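Local coordinates for putative baseplate protein (Unidentified phage, PDB 2FSD) that probably recognises a receptor on the Lactococcus lactis host cell, as the head domain of a phage receptor-binding protein, at residues A[41-51]-A[63-71]. Numbering follows the deposited sequence.
Sequences RASGVGSTGIL and RGNSIPVPN
With CG1 set beside its backbone N (chi1 -60°), Ile-67 brings CD1 against Leu-51 and, with CG2 anti to that N, sets this methyl beside Val-45; Val-45 answers with CG1 anti to its own N (chi1 173°), 3.9 Å from Ile-67 CG2. The contact belongs to an antiparallel beta barrel, the head domain of the receptor-binding protein: loop 42-49, which leads into strand 50-56, lies along 66-70, while the start of that strand pairs with 64-65 at the open end of its hairpin with strand 59-68. Here Ile-50 and Asn-65 form a hydrogen-bonded pair: Ile-50 N donates to Asn-65 O and Asn-65 N returns a bond to Ile-50 O. Leu-51 and Gly-64 follow as a non-hydrogen-bonded pair. A G1 beta bulge, Ser-66 and Ile-67 opposite Ile-133 of strand 132-140, lies where the chain turns a corner at Ser-66. The side chains of Leu-51 and Ile-67 meet at about a right angle, with Ile-67 CD1 3.6 Å from both CB and CD1 of Leu-51; Phe-135 and Ile-133 adjoin this apolar patch. Farther along, Gly-46 N bonds to Pro-68 O (2.9 Å). The extended Arg-41 chain spans the loop: NH1 bonds to Thr-48 O at 3.1 Å and weakly to Gly-46 O, NH2 weakly to Gly-49 O, gathering three carbonyls of 46-49 round one guanidinium. The same guanidinium presents its edge to Pro-68 CD, while Ile-67 CG2 lies 3.8 Å from NH1. The Thr-48 and Pro-68 side chains cross at about a right angle, OG1 meeting the CG-CD edge of the ring 3.1 Å from Pro-68 CG.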
# COMPACT_ATOMS: atom_id res chain seq x y z
N ARG A 41 10.96 -11.83 12.42
CA ARG A 41 11.54 -10.52 12.15
C ARG A 41 13.04 -10.61 11.84
O ARG A 41 13.79 -11.32 12.53
CB ARG A 41 11.31 -9.57 13.32
CG ARG A 41 9.85 -9.23 13.56
CD ARG A 41 9.63 -8.95 15.01
NE ARG A 41 8.21 -8.79 15.36
CZ ARG A 41 7.62 -7.63 15.64
NH1 ARG A 41 8.29 -6.49 15.60
NH2 ARG A 41 6.34 -7.62 15.98
N ALA A 42 13.44 -9.84 10.83
CA ALA A 42 14.84 -9.77 10.37
C ALA A 42 15.68 -9.06 11.42
O ALA A 42 15.15 -8.40 12.31
CB ALA A 42 14.92 -9.04 9.02
N SER A 43 17.00 -9.19 11.32
CA SER A 43 17.88 -8.53 12.28
C SER A 43 17.68 -7.00 12.30
O SER A 43 17.31 -6.38 11.29
CB SER A 43 19.35 -8.88 12.01
OG SER A 43 19.62 -9.05 10.64
N GLY A 44 17.88 -6.41 13.47
CA GLY A 44 17.76 -4.97 13.64
C GLY A 44 16.33 -4.51 13.83
O GLY A 44 16.09 -3.35 14.20
N VAL A 45 15.38 -5.41 13.60
CA VAL A 45 13.97 -5.06 13.68
C VAL A 45 13.57 -5.19 15.13
O VAL A 45 13.96 -6.15 15.80
CB VAL A 45 13.12 -5.99 12.79
CG1 VAL A 45 11.61 -5.74 13.00
CG2 VAL A 45 13.51 -5.80 11.33
N GLY A 46 12.80 -4.22 15.61
CA GLY A 46 12.35 -4.23 17.00
C GLY A 46 11.37 -5.35 17.32
O GLY A 46 10.83 -6.00 16.43
N SER A 47 11.15 -5.55 18.62
CA SER A 47 10.29 -6.63 19.13
C SER A 47 8.84 -6.19 19.40
O SER A 47 7.94 -7.03 19.53
CB SER A 47 10.90 -7.17 20.42
OG SER A 47 11.12 -6.10 21.32
N THR A 48 8.61 -4.88 19.51
CA THR A 48 7.28 -4.36 19.83
C THR A 48 6.43 -4.28 18.55
O THR A 48 6.94 -4.43 17.43
CB THR A 48 7.34 -2.97 20.51
OG1 THR A 48 7.88 -1.99 19.62
CG2 THR A 48 8.20 -3.04 21.78
N GLY A 49 5.14 -4.01 18.72
CA GLY A 49 4.22 -3.93 17.57
C GLY A 49 3.88 -5.31 17.08
O GLY A 49 4.32 -6.30 17.66
N ILE A 50 3.09 -5.40 16.02
CA ILE A 50 2.61 -6.72 15.57
C ILE A 50 2.78 -6.88 14.05
O ILE A 50 2.47 -5.97 13.28
CB ILE A 50 1.17 -7.00 16.07
CG1 ILE A 50 1.16 -7.04 17.61
CG2 ILE A 50 0.62 -8.32 15.53
CD1 ILE A 50 -0.20 -7.30 18.22
N LEU A 51 3.30 -8.04 13.65
CA LEU A 51 3.59 -8.36 12.26
C LEU A 51 3.16 -9.78 12.00
O LEU A 51 3.78 -10.72 12.50
CB LEU A 51 5.08 -8.22 11.95
CG LEU A 51 5.50 -8.60 10.53
CD1 LEU A 51 4.83 -7.71 9.46
CD2 LEU A 51 7.02 -8.57 10.39
N ARG A 63 -0.42 -7.77 7.69
CA ARG A 63 -0.53 -6.48 8.36
C ARG A 63 0.62 -6.23 9.33
O ARG A 63 1.15 -7.15 9.93
CB ARG A 63 -1.86 -6.35 9.10
CG ARG A 63 -2.15 -7.48 10.06
CD ARG A 63 -3.36 -7.13 10.90
NE ARG A 63 -3.77 -8.23 11.75
CZ ARG A 63 -4.98 -8.34 12.29
NH1 ARG A 63 -5.92 -7.43 12.08
NH2 ARG A 63 -5.27 -9.39 13.05
N GLY A 64 0.99 -4.96 9.45
CA GLY A 64 1.98 -4.51 10.39
C GLY A 64 1.39 -3.37 11.19
O GLY A 64 0.68 -2.52 10.65
N ASN A 65 1.65 -3.39 12.49
CA ASN A 65 1.22 -2.33 13.37
C ASN A 65 2.36 -1.90 14.32
O ASN A 65 2.81 -2.66 15.17
CB ASN A 65 -0.04 -2.77 14.14
CG ASN A 65 -0.70 -1.64 14.85
OD1 ASN A 65 -0.19 -1.13 15.84
ND2 ASN A 65 -1.84 -1.20 14.34
N SER A 66 2.81 -0.66 14.11
CA SER A 66 3.86 -0.03 14.89
C SER A 66 5.07 -0.93 15.03
O SER A 66 5.52 -1.24 16.13
CB SER A 66 3.33 0.39 16.27
OG SER A 66 2.36 1.42 16.16
N ILE A 67 5.61 -1.35 13.89
CA ILE A 67 6.80 -2.19 13.89
C ILE A 67 8.04 -1.30 13.84
O ILE A 67 8.22 -0.57 12.87
CB ILE A 67 6.80 -3.16 12.73
CG1 ILE A 67 5.56 -4.06 12.80
CG2 ILE A 67 8.08 -4.01 12.76
CD1 ILE A 67 5.19 -4.70 11.47
N PRO A 68 8.89 -1.36 14.88
CA PRO A 68 10.12 -0.57 14.84
C PRO A 68 11.11 -1.12 13.81
O PRO A 68 11.50 -2.28 13.90
CB PRO A 68 10.68 -0.73 16.27
CG PRO A 68 9.59 -1.39 17.08
CD PRO A 68 8.80 -2.16 16.11
N VAL A 69 11.49 -0.29 12.83
CA VAL A 69 12.47 -0.69 11.81
C VAL A 69 13.81 0.10 11.86
O VAL A 69 13.87 1.19 12.44
CB VAL A 69 11.86 -0.62 10.37
CG1 VAL A 69 10.79 -1.73 10.20
CG2 VAL A 69 11.25 0.78 10.07
N PRO A 70 14.89 -0.47 11.29
CA PRO A 70 16.15 0.27 11.12
C PRO A 70 16.04 1.53 10.24
O PRO A 70 15.16 1.63 9.36
CB PRO A 70 17.07 -0.75 10.42
CG PRO A 70 16.44 -2.09 10.66
CD PRO A 70 14.99 -1.87 10.83
N ASN A 71 16.93 2.49 10.51
CA ASN A 71 17.11 3.65 9.64
C ASN A 71 17.19 3.22 8.18
O ASN A 71 17.92 2.29 7.84
CB ASN A 71 18.41 4.37 9.96
CG ASN A 71 18.50 4.81 11.40
OD1 ASN A 71 17.49 5.00 12.06
ND2 ASN A 71 19.71 4.98 11.89